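Local coordinates for WGR domain-containing protein (Bacteroides fragilis, PDB 2RA8) that is of unknown function but couples an N-terminal WGR domain, possibly a nucleic-acid-binding module, to a leucine-rich-repeat domain with a long parallel sheet, at residues S12-S17 with K63-T68; G237-F242 with A262-V267; P244-D249 with K255-V260; M271-D276 with V303-H308; E322-L327 with I335-S340. All coordinates share one frame; numbering follows the deposited sequence.

Contact 1: S12-S17 with K63-T68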
# COMPACT_ATOMS: atom_id res chain seq x y z
N SER A 12 -13.74 1.70 5.69
CA SER A 12 -14.63 0.69 5.11
C SER A 12 -15.99 0.62 5.73
O SER A 12 -16.13 0.62 6.95
CB SER A 12 -14.00 -0.71 5.22
OG SER A 12 -12.76 -0.76 4.54
N GLN A 13 -17.00 0.55 4.88
CA GLN A 13 -18.39 0.45 5.31
C GLN A 13 -18.95 -0.57 4.33
O GLN A 13 -19.57 -0.21 3.33
CB GLN A 13 -19.10 1.80 5.15
CG GLN A 13 -18.51 2.91 6.03
CD GLN A 13 -18.89 2.76 7.50
OE1 GLN A 13 -18.04 2.86 8.40
NE2 GLN A 13 -20.18 2.53 7.75
N LYS A 14 -18.70 -1.84 4.60
CA LYS A 14 -19.16 -2.88 3.69
C LYS A 14 -19.69 -4.15 4.29
O LYS A 14 -19.58 -4.39 5.50
CB LYS A 14 -18.03 -3.20 2.70
CG LYS A 14 -16.64 -3.18 3.28
CD LYS A 14 -15.58 -3.34 2.17
CE LYS A 14 -14.17 -3.11 2.69
NZ LYS A 14 -13.82 -4.06 3.78
N PHE A 15 -20.29 -4.97 3.42
CA PHE A 15 -20.86 -6.26 3.80
C PHE A 15 -20.31 -7.34 2.91
O PHE A 15 -19.85 -7.09 1.79
CB PHE A 15 -22.40 -6.27 3.68
CG PHE A 15 -22.89 -6.27 2.26
CD1 PHE A 15 -22.91 -5.10 1.51
CD2 PHE A 15 -23.30 -7.46 1.65
CE1 PHE A 15 -23.32 -5.11 0.18
CE2 PHE A 15 -23.71 -7.47 0.32
CZ PHE A 15 -23.72 -6.29 -0.42
N TRP A 16 -20.40 -8.57 3.41
CA TRP A 16 -19.93 -9.74 2.70
C TRP A 16 -20.85 -10.85 3.14
O TRP A 16 -21.04 -11.07 4.34
CB TRP A 16 -18.48 -10.06 3.11
CG TRP A 16 -17.88 -11.28 2.48
CD1 TRP A 16 -17.24 -11.35 1.27
CD2 TRP A 16 -17.85 -12.60 3.03
NE1 TRP A 16 -16.81 -12.64 1.04
CE2 TRP A 16 -17.17 -13.43 2.10
CE3 TRP A 16 -18.33 -13.16 4.22
CZ2 TRP A 16 -16.96 -14.79 2.33
CZ3 TRP A 16 -18.12 -14.53 4.45
CH2 TRP A 16 -17.44 -15.32 3.50
N SER A 17 -21.48 -11.53 2.19
CA SER A 17 -22.38 -12.63 2.53
C SER A 17 -21.98 -13.87 1.77
O SER A 17 -21.43 -13.79 0.66
CB SER A 17 -23.85 -12.27 2.23
OG SER A 17 -24.13 -12.26 0.84
N LYS A 63 -10.63 -11.05 10.07
CA LYS A 63 -10.32 -9.71 9.59
C LYS A 63 -11.18 -8.65 10.22
O LYS A 63 -11.04 -7.47 9.91
CB LYS A 63 -10.45 -9.63 8.07
CG LYS A 63 -9.41 -10.44 7.31
CD LYS A 63 -9.58 -10.29 5.81
CE LYS A 63 -8.58 -11.16 5.05
NZ LYS A 63 -7.17 -10.81 5.40
N GLY A 64 -12.08 -9.05 11.11
CA GLY A 64 -12.93 -8.08 11.77
C GLY A 64 -14.39 -8.03 11.33
O GLY A 64 -15.17 -7.25 11.88
N TYR A 65 -14.75 -8.83 10.33
CA TYR A 65 -16.14 -8.86 9.87
C TYR A 65 -17.00 -9.44 10.97
O TYR A 65 -16.63 -10.44 11.59
CB TYR A 65 -16.25 -9.70 8.61
CG TYR A 65 -15.95 -8.92 7.35
CD1 TYR A 65 -16.97 -8.36 6.60
CD2 TYR A 65 -14.63 -8.74 6.93
CE1 TYR A 65 -16.69 -7.63 5.45
CE2 TYR A 65 -14.34 -8.02 5.79
CZ TYR A 65 -15.38 -7.47 5.06
OH TYR A 65 -15.10 -6.76 3.92
N VAL A 66 -18.14 -8.81 11.23
CA VAL A 66 -19.05 -9.27 12.28
C VAL A 66 -20.32 -9.80 11.69
O VAL A 66 -21.00 -9.09 10.94
CB VAL A 66 -19.41 -8.12 13.25
CG1 VAL A 66 -20.32 -8.65 14.36
CG2 VAL A 66 -18.14 -7.53 13.83
N GLU A 67 -20.66 -11.04 12.03
CA GLU A 67 -21.88 -11.65 11.51
C GLU A 67 -23.07 -10.83 11.94
O GLU A 67 -23.22 -10.51 13.14
CB GLU A 67 -22.03 -13.09 12.00
CG GLU A 67 -22.91 -13.92 11.08
CD GLU A 67 -22.83 -15.41 11.33
OE1 GLU A 67 -21.78 -15.88 11.85
OE2 GLU A 67 -23.80 -16.11 11.00
N THR A 68 -23.92 -10.49 10.97
CA THR A 68 -25.09 -9.64 11.19
C THR A 68 -26.33 -10.19 10.50
O THR A 68 -26.25 -10.72 9.39
CB THR A 68 -24.82 -8.22 10.61
OG1 THR A 68 -23.56 -7.74 11.08
CG2 THR A 68 -25.90 -7.25 11.01
O HOH W 1 -17.10 -6.71 1.39
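K14 and Y65 make the direct polar link here: the ammonium NZ of K14 donates to the phenol OH of Y65 at 3.0 Å. The two side chains cross at about a right angle. The lysine stays extended until its last torsion (chi4 59°), where the chain bends and brings NZ onto the hydroxyl. A second polar route runs through a water, which donates to F15 O at 2.8 Å and also bonds Y65 OH, 3.2 Å away. The phenol oxygen is thus tied both to the end of a side chain and, through the water, to the strand backbone. Within the WGR domain, the contact joins the segment that follows helix 46-62 to strand 13-21 of the antiparallel sheet. The helix closes in a Schellman motif at G64, a residue of positive phi, and Y65 follows at once. The aromatic ring also meets that of F7, on the neighbouring strand 3-8, with the planes about 35° apart. Apolar packing is limited to the near part of W16, whose CB lies 3.8 Å from Y65 CE1. With CG anti to the backbone N (chi1 178°), the indole leads away from Y65 and packs on L56 and I57 of helix 46-62, with a cation-pi contact to K60. E152 of the second subunit packs on K14.

Contact 2: G237-F242 with A262-V267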
# COMPACT_ATOMS: atom_id res chain seq x y z
N GLY A 237 13.86 13.88 21.77
CA GLY A 237 14.94 13.00 22.23
C GLY A 237 14.87 12.37 23.61
O GLY A 237 15.60 11.41 23.87
N ASP A 238 14.02 12.87 24.50
CA ASP A 238 13.93 12.31 25.84
C ASP A 238 12.78 11.33 25.95
O ASP A 238 11.61 11.71 25.98
CB ASP A 238 13.78 13.44 26.88
CG ASP A 238 13.52 12.91 28.29
OD1 ASP A 238 14.10 11.87 28.66
OD2 ASP A 238 12.74 13.55 29.03
N MSE A 239 13.13 10.04 26.04
CA MSE A 239 12.14 8.98 26.12
C MSE A 239 11.47 8.84 27.47
O MSE A 239 10.42 8.19 27.58
CB MSE A 239 12.80 7.65 25.76
CG MSE A 239 13.20 7.52 24.29
SE MSE A 239 11.64 7.28 23.16
CE MSE A 239 11.21 5.44 23.56
N ASN A 240 12.04 9.46 28.50
CA ASN A 240 11.48 9.35 29.85
C ASN A 240 10.15 10.04 29.99
O ASN A 240 9.44 9.85 30.98
CB ASN A 240 12.46 9.88 30.90
CG ASN A 240 13.64 8.95 31.12
OD1 ASN A 240 13.47 7.74 31.31
ND2 ASN A 240 14.85 9.50 31.11
N VAL A 241 9.81 10.85 29.00
CA VAL A 241 8.56 11.59 29.00
C VAL A 241 7.36 10.67 28.96
O VAL A 241 6.31 10.96 29.55
CB VAL A 241 8.51 12.56 27.79
CG1 VAL A 241 8.53 11.76 26.50
CG2 VAL A 241 7.29 13.44 27.86
N PHE A 242 7.51 9.54 28.28
CA PHE A 242 6.43 8.58 28.14
C PHE A 242 6.18 7.75 29.39
O PHE A 242 5.06 7.30 29.64
CB PHE A 242 6.73 7.63 26.97
CG PHE A 242 6.88 8.34 25.65
CD1 PHE A 242 5.80 8.99 25.06
CD2 PHE A 242 8.09 8.34 24.99
CE1 PHE A 242 5.94 9.63 23.83
CE2 PHE A 242 8.24 8.97 23.77
CZ PHE A 242 7.16 9.62 23.19
N ALA A 262 9.77 4.18 17.36
CA ALA A 262 10.89 4.87 18.03
C ALA A 262 12.22 4.23 17.74
O ALA A 262 12.30 3.02 17.52
CB ALA A 262 10.66 4.87 19.55
N GLU A 263 13.28 5.04 17.73
CA GLU A 263 14.64 4.54 17.50
C GLU A 263 15.06 3.72 18.69
O GLU A 263 15.74 2.71 18.55
CB GLU A 263 15.62 5.69 17.31
CG GLU A 263 15.94 6.00 15.86
CD GLU A 263 16.90 7.17 15.70
OE1 GLU A 263 17.95 7.17 16.39
OE2 GLU A 263 16.62 8.07 14.88
N GLU A 264 14.63 4.15 19.87
CA GLU A 264 14.95 3.43 21.10
C GLU A 264 13.76 2.58 21.49
O GLU A 264 13.20 2.73 22.58
CB GLU A 264 15.28 4.41 22.23
CG GLU A 264 16.50 5.27 21.94
CD GLU A 264 16.85 6.21 23.08
OE1 GLU A 264 17.15 5.72 24.19
OE2 GLU A 264 16.82 7.44 22.87
N GLN A 265 13.37 1.69 20.59
CA GLN A 265 12.22 0.82 20.83
C GLN A 265 12.44 -0.17 21.95
O GLN A 265 11.48 -0.55 22.64
CB GLN A 265 11.85 0.07 19.54
CG GLN A 265 10.48 -0.62 19.60
CD GLN A 265 9.34 0.38 19.76
OE1 GLN A 265 8.53 0.27 20.69
NE2 GLN A 265 9.27 1.35 18.86
N ASN A 266 13.68 -0.60 22.15
CA ASN A 266 13.97 -1.58 23.20
C ASN A 266 13.66 -1.02 24.56
O ASN A 266 13.26 -1.76 25.47
CB ASN A 266 15.44 -2.02 23.17
CG ASN A 266 15.86 -2.65 21.84
OD1 ASN A 266 15.07 -3.31 21.16
ND2 ASN A 266 17.12 -2.45 21.48
N VAL A 267 13.84 0.28 24.72
CA VAL A 267 13.60 0.92 26.01
C VAL A 267 12.14 0.80 26.38
O VAL A 267 11.80 0.61 27.56
CB VAL A 267 13.96 2.42 25.97
CG1 VAL A 267 14.01 2.97 27.39
CG2 VAL A 267 15.29 2.63 25.28
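The flat carboxylate of E264 meets M239 through OE2, which lies 3.9 Å from M239 CG; the other flat group nearby, the F242 ring, carries V241 CG1 over the centre of one face, 3.7 Å above its plane. Both segments belong to the leucine-rich-repeat domain: 237-242 is part of the long loop between parallel strands 223-227 and 256-260, while the segment 262-267 leads from the second of these strands into helix 265-274. The joint is made by contacts of the selenomethionine M239, with no hydrogen bond across it. Bends at chi2 (-72°) and chi3 (-75°) curl the chain, so that while CG faces the glutamate carboxylate, the terminal CE turns to the backbone and sits 3.5 Å from E264 O. The same methyl touches A262 CB at 4.1 Å. E264, extended beyond CG, slides past M239 in the opposite direction. M239 is buried and also packs on V268 and M271 of helix 265-274; further along the loop V241 and F242 pack on V210 of helix 207-215. Around M239 the loop makes an Asx turn: N240 N donates to D238 OD1 at 3.2 Å, with an N-H...O angle of 151°, and reaches the oxygen from above the carboxylate plane.

Contact 3: P244-D249 with K255-V260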
# COMPACT_ATOMS: atom_id res chain seq x y z
N PRO A 244 5.55 8.23 32.61
CA PRO A 244 4.37 8.43 33.46
C PRO A 244 3.06 7.89 32.90
O PRO A 244 2.09 7.71 33.65
CB PRO A 244 4.34 9.94 33.66
CG PRO A 244 5.80 10.31 33.63
CD PRO A 244 6.30 9.48 32.46
N LEU A 245 3.03 7.64 31.59
CA LEU A 245 1.83 7.10 30.93
C LEU A 245 1.56 5.68 31.34
O LEU A 245 0.41 5.22 31.32
CB LEU A 245 2.00 7.13 29.40
CG LEU A 245 2.06 8.49 28.72
CD1 LEU A 245 2.64 8.34 27.31
CD2 LEU A 245 0.67 9.09 28.66
N PHE A 246 2.61 4.97 31.72
CA PHE A 246 2.50 3.58 32.14
C PHE A 246 2.03 3.50 33.58
O PHE A 246 2.74 3.00 34.45
CB PHE A 246 3.86 2.89 31.99
CG PHE A 246 4.32 2.73 30.55
CD1 PHE A 246 4.35 1.47 29.96
CD2 PHE A 246 4.75 3.83 29.81
CE1 PHE A 246 4.80 1.30 28.64
CE2 PHE A 246 5.20 3.67 28.50
CZ PHE A 246 5.23 2.41 27.92
N SER A 247 0.81 3.97 33.84
CA SER A 247 0.26 3.97 35.19
C SER A 247 -1.18 3.54 35.25
O SER A 247 -2.04 4.14 34.61
CB SER A 247 0.39 5.38 35.79
OG SER A 247 -0.45 5.53 36.92
N LYS A 248 -1.46 2.49 36.02
CA LYS A 248 -2.83 2.01 36.14
C LYS A 248 -3.71 3.08 36.75
O LYS A 248 -4.90 3.18 36.42
CB LYS A 248 -2.89 0.73 36.97
CG LYS A 248 -2.51 0.87 38.43
CD LYS A 248 -2.72 -0.45 39.17
CE LYS A 248 -2.57 -0.30 40.67
NZ LYS A 248 -1.24 0.25 41.06
N ASP A 249 -3.15 3.89 37.64
CA ASP A 249 -3.93 4.95 38.27
C ASP A 249 -4.35 5.97 37.23
O ASP A 249 -5.46 6.52 37.30
CB ASP A 249 -3.12 5.64 39.38
CG ASP A 249 -2.89 4.74 40.58
OD1 ASP A 249 -3.86 4.09 41.04
OD2 ASP A 249 -1.74 4.69 41.08
N LYS A 255 -6.45 -1.06 27.84
CA LYS A 255 -6.27 -2.45 27.42
C LYS A 255 -5.16 -2.57 26.39
O LYS A 255 -4.46 -3.58 26.33
CB LYS A 255 -7.54 -3.01 26.77
CG LYS A 255 -8.72 -3.20 27.70
CD LYS A 255 -9.90 -3.82 26.95
CE LYS A 255 -11.12 -3.99 27.85
NZ LYS A 255 -11.61 -2.68 28.37
N TRP A 256 -5.04 -1.54 25.56
CA TRP A 256 -4.02 -1.51 24.51
C TRP A 256 -3.17 -0.29 24.70
O TRP A 256 -3.67 0.84 24.71
CB TRP A 256 -4.70 -1.48 23.12
CG TRP A 256 -3.78 -1.50 21.92
CD1 TRP A 256 -2.69 -0.71 21.70
CD2 TRP A 256 -3.92 -2.33 20.75
NE1 TRP A 256 -2.14 -0.99 20.46
CE2 TRP A 256 -2.87 -1.98 19.86
CE3 TRP A 256 -4.82 -3.33 20.37
CZ2 TRP A 256 -2.71 -2.59 18.62
CZ3 TRP A 256 -4.66 -3.95 19.14
CH2 TRP A 256 -3.61 -3.57 18.28
N LEU A 257 -1.87 -0.49 24.90
CA LEU A 257 -0.94 0.61 25.05
C LEU A 257 0.18 0.44 24.06
O LEU A 257 0.73 -0.65 23.90
CB LEU A 257 -0.34 0.65 26.46
CG LEU A 257 0.81 1.64 26.71
CD1 LEU A 257 0.39 3.09 26.39
CD2 LEU A 257 1.24 1.52 28.16
N GLY A 258 0.51 1.53 23.38
CA GLY A 258 1.57 1.49 22.40
C GLY A 258 2.40 2.75 22.28
O GLY A 258 1.87 3.87 22.13
N ILE A 259 3.71 2.58 22.38
CA ILE A 259 4.66 3.68 22.21
C ILE A 259 5.44 3.03 21.10
O ILE A 259 6.23 2.11 21.33
CB ILE A 259 5.53 3.90 23.46
CG1 ILE A 259 4.64 4.26 24.67
CG2 ILE A 259 6.53 5.02 23.20
CD1 ILE A 259 3.73 5.45 24.44
N VAL A 260 5.20 3.50 19.89
CA VAL A 260 5.78 2.90 18.70
C VAL A 260 6.59 3.80 17.83
O VAL A 260 6.72 4.99 18.09
CB VAL A 260 4.64 2.34 17.82
CG1 VAL A 260 3.78 1.38 18.62
CG2 VAL A 260 3.77 3.50 17.30
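F246 presents one ring face to L257, and this CH-pi contact is the heart of a small buried core in the leucine-rich-repeat domain, between the loop before strand 256-260 and that strand. L257 CD2 sits 3.8 Å from the centroid of the F246 ring, 24° off the normal, displaced toward the CD1-CE1 side. The side chains meet at about a right angle, and L257 reaches the ring with CG anti to its own backbone N (chi1 172°). I259, two residues further along the strand, comes in at the far end of the ring: its CG1 is 3.8 Å from F246 CZ, in an oblique approach. The phenylalanine is the centre of an inverse gamma turn, closed by a weak bond from S247 N to L245 O. Beyond this pair of segments, F272 of helix 265-274 meets the F246 ring edge-to-face, and L257 also touches F272. Next to F246, the branch of L245 completes the patch, with CD1 resting 4.2 Å from I259 CD1.

Contact 4: M271-D276 with V303-H308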
# COMPACT_ATOMS: atom_id res chain seq x y z
N MSE A 271 9.94 -0.24 29.84
CA MSE A 271 8.86 0.52 30.46
C MSE A 271 7.68 -0.36 30.75
O MSE A 271 7.10 -0.30 31.84
CB MSE A 271 8.42 1.66 29.55
CG MSE A 271 9.50 2.66 29.30
SE MSE A 271 8.87 4.19 28.31
CE MSE A 271 10.57 5.06 28.05
N PHE A 272 7.31 -1.18 29.77
CA PHE A 272 6.20 -2.10 29.95
C PHE A 272 6.45 -3.02 31.11
O PHE A 272 5.66 -3.08 32.06
CB PHE A 272 5.97 -2.94 28.68
CG PHE A 272 5.09 -2.27 27.65
CD1 PHE A 272 3.71 -2.22 27.83
CD2 PHE A 272 5.64 -1.69 26.52
CE1 PHE A 272 2.90 -1.59 26.89
CE2 PHE A 272 4.83 -1.07 25.58
CZ PHE A 272 3.46 -1.02 25.77
N LEU A 273 7.58 -3.73 31.06
CA LEU A 273 7.92 -4.71 32.10
C LEU A 273 7.97 -4.19 33.51
O LEU A 273 7.61 -4.91 34.44
CB LEU A 273 9.24 -5.41 31.76
CG LEU A 273 9.25 -6.21 30.44
CD1 LEU A 273 10.63 -6.75 30.17
CD2 LEU A 273 8.25 -7.34 30.52
N GLU A 274 8.40 -2.95 33.68
CA GLU A 274 8.52 -2.37 35.01
C GLU A 274 7.30 -1.61 35.48
O GLU A 274 7.26 -1.13 36.61
CB GLU A 274 9.71 -1.42 35.07
CG GLU A 274 9.60 -0.28 34.07
CD GLU A 274 10.83 0.61 34.05
OE1 GLU A 274 11.95 0.07 34.17
OE2 GLU A 274 10.67 1.84 33.90
N SER A 275 6.29 -1.51 34.62
CA SER A 275 5.08 -0.76 34.94
C SER A 275 4.01 -1.51 35.71
O SER A 275 3.91 -2.74 35.64
CB SER A 275 4.47 -0.21 33.65
OG SER A 275 3.28 0.53 33.91
N ASP A 276 3.19 -0.76 36.43
CA ASP A 276 2.11 -1.36 37.19
C ASP A 276 0.88 -1.48 36.33
O ASP A 276 -0.12 -2.08 36.73
CB ASP A 276 1.81 -0.54 38.45
CG ASP A 276 1.15 0.79 38.15
OD1 ASP A 276 1.19 1.24 36.98
OD2 ASP A 276 0.59 1.40 39.09
N VAL A 303 8.78 -13.96 30.89
CA VAL A 303 7.51 -14.48 30.38
C VAL A 303 6.44 -14.38 31.44
O VAL A 303 5.26 -14.21 31.14
CB VAL A 303 7.66 -15.96 29.96
CG1 VAL A 303 6.38 -16.43 29.28
CG2 VAL A 303 8.85 -16.12 29.03
N ASP A 304 6.85 -14.49 32.70
CA ASP A 304 5.92 -14.41 33.83
C ASP A 304 5.08 -13.15 33.84
O ASP A 304 3.89 -13.19 34.14
CB ASP A 304 6.69 -14.53 35.16
CG ASP A 304 7.68 -13.40 35.36
OD1 ASP A 304 8.42 -13.06 34.41
OD2 ASP A 304 7.74 -12.85 36.49
N LYS A 305 5.70 -12.03 33.50
CA LYS A 305 5.00 -10.75 33.48
C LYS A 305 4.12 -10.50 32.29
O LYS A 305 3.23 -9.66 32.35
CB LYS A 305 6.00 -9.59 33.56
CG LYS A 305 6.76 -9.48 34.85
CD LYS A 305 7.66 -8.27 34.82
CE LYS A 305 8.39 -8.08 36.14
NZ LYS A 305 9.23 -6.85 36.12
N ILE A 306 4.33 -11.23 31.20
CA ILE A 306 3.54 -11.01 30.00
C ILE A 306 2.65 -12.12 29.52
O ILE A 306 1.82 -11.91 28.63
CB ILE A 306 4.46 -10.60 28.83
CG1 ILE A 306 5.41 -11.75 28.46
CG2 ILE A 306 5.24 -9.36 29.21
CD1 ILE A 306 6.22 -11.50 27.20
N LYS A 307 2.77 -13.31 30.11
CA LYS A 307 1.98 -14.46 29.69
C LYS A 307 0.49 -14.30 29.74
O LYS A 307 -0.25 -15.18 29.31
CB LYS A 307 2.38 -15.71 30.50
CG LYS A 307 2.23 -15.57 32.01
CD LYS A 307 2.63 -16.86 32.71
CE LYS A 307 2.42 -16.77 34.22
NZ LYS A 307 2.80 -18.05 34.89
N HIS A 308 0.03 -13.17 30.27
CA HIS A 308 -1.40 -12.91 30.38
C HIS A 308 -1.90 -12.08 29.21
O HIS A 308 -3.10 -11.98 28.98
CB HIS A 308 -1.68 -12.15 31.67
CG HIS A 308 -1.11 -10.77 31.68
ND1 HIS A 308 -1.76 -9.70 31.10
CD2 HIS A 308 0.06 -10.29 32.16
CE1 HIS A 308 -1.01 -8.61 31.22
NE2 HIS A 308 0.10 -8.95 31.86
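L273 and K305 bring the two backbones nearest each other, with CA atoms 6.8 Å apart, where the C-terminal part of helix 265-274 faces the short, weakly bonded helix 303-306. The polar link is made by K305. Its chain runs fully extended beyond CG, and the ammonium NZ donates to L273 O at 3.0 Å. The approach is bent: the C=O...N angle is 130°, and the nitrogen stands 50° out of the carbonyl plane. The methylenes follow closely, with K305 CD 3.4 Å from the same oxygen. L273 O lies near the C-terminal end of helix 265-274, the negative end of the helix dipole, so an ammonium group there is probably favoured. Beside this bond lies the apolar part: L273 CD2 touches I306 CG2 at 3.9 Å, the two side chains approaching at a slant. With I306 chi1 at 65°, CG1 takes the position between N and C, and CG2, anti to the carbonyl carbon, is the branch that meets the leucine. Within this short helix the carbonyl O of V303, its first residue, accepts from both I306 N (3.1 Å) and K307 N (2.8 Å). Helix 293-300 adjoins both sides, as L298 packs on L273 and L299 on I306; F272, the residue before L273, packs on L281 and I286, which flank strand 283-285 in the chain.

Contact 5: E322-L327 with I335-S340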
# COMPACT_ATOMS: atom_id res chain seq x y z
N GLU A 322 16.40 -16.26 14.20
CA GLU A 322 16.57 -17.15 15.33
C GLU A 322 15.77 -16.66 16.52
O GLU A 322 15.17 -17.46 17.25
CB GLU A 322 18.05 -17.28 15.69
CG GLU A 322 18.91 -17.63 14.48
CD GLU A 322 20.35 -17.97 14.85
OE1 GLU A 322 21.00 -17.16 15.53
OE2 GLU A 322 20.82 -19.06 14.45
N MSE A 323 15.76 -15.34 16.73
CA MSE A 323 15.01 -14.75 17.84
C MSE A 323 13.52 -14.87 17.60
O MSE A 323 12.74 -15.12 18.53
CB MSE A 323 15.39 -13.27 18.02
CG MSE A 323 14.55 -12.54 19.06
SE MSE A 323 14.57 -13.36 20.82
CE MSE A 323 16.23 -12.61 21.47
N LYS A 324 13.10 -14.69 16.35
CA LYS A 324 11.69 -14.81 16.01
C LYS A 324 11.21 -16.23 16.23
O LYS A 324 10.09 -16.44 16.67
CB LYS A 324 11.43 -14.36 14.56
CG LYS A 324 11.47 -12.84 14.36
CD LYS A 324 11.17 -12.42 12.92
CE LYS A 324 12.33 -12.74 12.00
NZ LYS A 324 12.04 -12.40 10.57
N LYS A 325 12.07 -17.21 15.95
CA LYS A 325 11.70 -18.61 16.17
C LYS A 325 11.51 -18.83 17.66
O LYS A 325 10.53 -19.43 18.08
CB LYS A 325 12.81 -19.56 15.70
CG LYS A 325 13.18 -19.47 14.23
CD LYS A 325 12.11 -20.05 13.32
CE LYS A 325 12.58 -20.00 11.86
NZ LYS A 325 11.63 -20.65 10.92
N GLU A 326 12.45 -18.32 18.45
CA GLU A 326 12.41 -18.46 19.90
C GLU A 326 11.17 -17.82 20.46
O GLU A 326 10.47 -18.41 21.28
CB GLU A 326 13.63 -17.80 20.55
CG GLU A 326 14.00 -18.41 21.89
CD GLU A 326 15.20 -17.73 22.54
OE1 GLU A 326 16.13 -17.34 21.80
OE2 GLU A 326 15.22 -17.60 23.78
N LEU A 327 10.90 -16.60 20.01
CA LEU A 327 9.72 -15.87 20.46
C LEU A 327 8.47 -16.63 20.12
O LEU A 327 7.55 -16.74 20.92
CB LEU A 327 9.66 -14.49 19.80
CG LEU A 327 10.71 -13.49 20.27
CD1 LEU A 327 10.77 -12.33 19.31
CD2 LEU A 327 10.37 -13.02 21.68
N ILE A 335 1.38 -13.18 18.52
CA ILE A 335 2.37 -12.12 18.35
C ILE A 335 2.56 -11.87 16.88
O ILE A 335 2.36 -12.77 16.06
CB ILE A 335 3.75 -12.47 18.97
CG1 ILE A 335 4.35 -13.69 18.28
CG2 ILE A 335 3.60 -12.71 20.47
CD1 ILE A 335 5.80 -13.96 18.65
N ASP A 336 2.91 -10.64 16.54
CA ASP A 336 3.15 -10.30 15.15
C ASP A 336 4.57 -9.82 15.03
O ASP A 336 4.91 -8.72 15.45
CB ASP A 336 2.20 -9.20 14.69
CG ASP A 336 2.24 -9.00 13.18
OD1 ASP A 336 3.32 -9.18 12.59
OD2 ASP A 336 1.19 -8.65 12.60
N VAL A 337 5.42 -10.66 14.45
CA VAL A 337 6.82 -10.31 14.27
C VAL A 337 7.13 -10.08 12.81
O VAL A 337 8.29 -10.07 12.41
CB VAL A 337 7.74 -11.40 14.85
CG1 VAL A 337 7.76 -11.31 16.36
CG2 VAL A 337 7.25 -12.78 14.43
N SER A 338 6.08 -9.88 12.02
CA SER A 338 6.20 -9.67 10.58
C SER A 338 6.92 -8.40 10.23
O SER A 338 7.18 -7.56 11.08
CB SER A 338 4.81 -9.64 9.92
OG SER A 338 4.14 -8.41 10.17
N ASP A 339 7.24 -8.26 8.94
CA ASP A 339 7.93 -7.09 8.41
C ASP A 339 9.27 -6.81 9.03
O ASP A 339 9.65 -5.65 9.21
CB ASP A 339 7.04 -5.85 8.51
CG ASP A 339 6.06 -5.74 7.35
OD1 ASP A 339 6.52 -5.53 6.21
OD2 ASP A 339 4.84 -5.86 7.58
N SER A 340 9.99 -7.87 9.38
CA SER A 340 11.32 -7.72 9.95
C SER A 340 12.19 -7.09 8.89
O SER A 340 12.07 -7.41 7.71
CB SER A 340 11.91 -9.08 10.34
OG SER A 340 11.19 -9.68 11.40
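S340 OG is held by two partners: it bonds N317 OD1, in the loop after strand 311-313, and it accepts a weak hydrogen bond from K324 NZ at 3.0 Å. The lysine comes over from helix 321-330 along a chain that bends at chi3 (-73°), which brings its outer methylenes to the serine too, with CD 3.1 Å from S340 OG. N317 has a second role, for its ND2 bonds V337 O, so one asparagine ties down two points of the 335-340 segment. Segment 322-327 lies in the helix, and 335-340 in the second strand and the loop after it, of a beta-alpha-beta unit made of strand 311-313, helix 321-330 and strand 334-336, at the last strand of the ten-stranded parallel sheet. The apolar packing of the helix on the strand end and the loop after it runs from K324 to L327. K324 CG lies 4.0 Å from V337 CB, the two side chains sliding past each other in opposite directions; one turn further, L327 CB is 4.1 Å from I335 CD1, and L327 CD1 meets V337 CG1 at 4.3 Å. Where the strand gives way to loop, an Asx turn forms on D336. Its OD1 takes the backbone N of S338 at 2.9 Å, nearly straight out from the C-O bond, and S338 OG at 2.7 Å through the syn lone pair. E342 of the second subunit packs on K324 and V337.

Contacts 2, 3 and 4 form a connected patch of the leucine-rich-repeat domain, centred on the loop before strand 256-260 and on helix 265-274. Contact 2 meets contact 3 where F242 CD2 is 4.1 Å from I259 CG2. Contact 3 is tied to contact 4 by the salt bridge from K248 NZ to D276 OD2, 2.9 Å, and by a probable hydrogen bond between F246 O and S275 OG. Contact 5 stands apart at the last strand of the parallel sheet that contact 3 also reaches, its nearest atoms about 7 Å from contact 4. Contact 1, in the WGR domain, touches none of the others; its nearest atoms are about 11 Å from contact 5 and about 12 Å from contact 3, and contacts 1 and 5 both touch the second subunit.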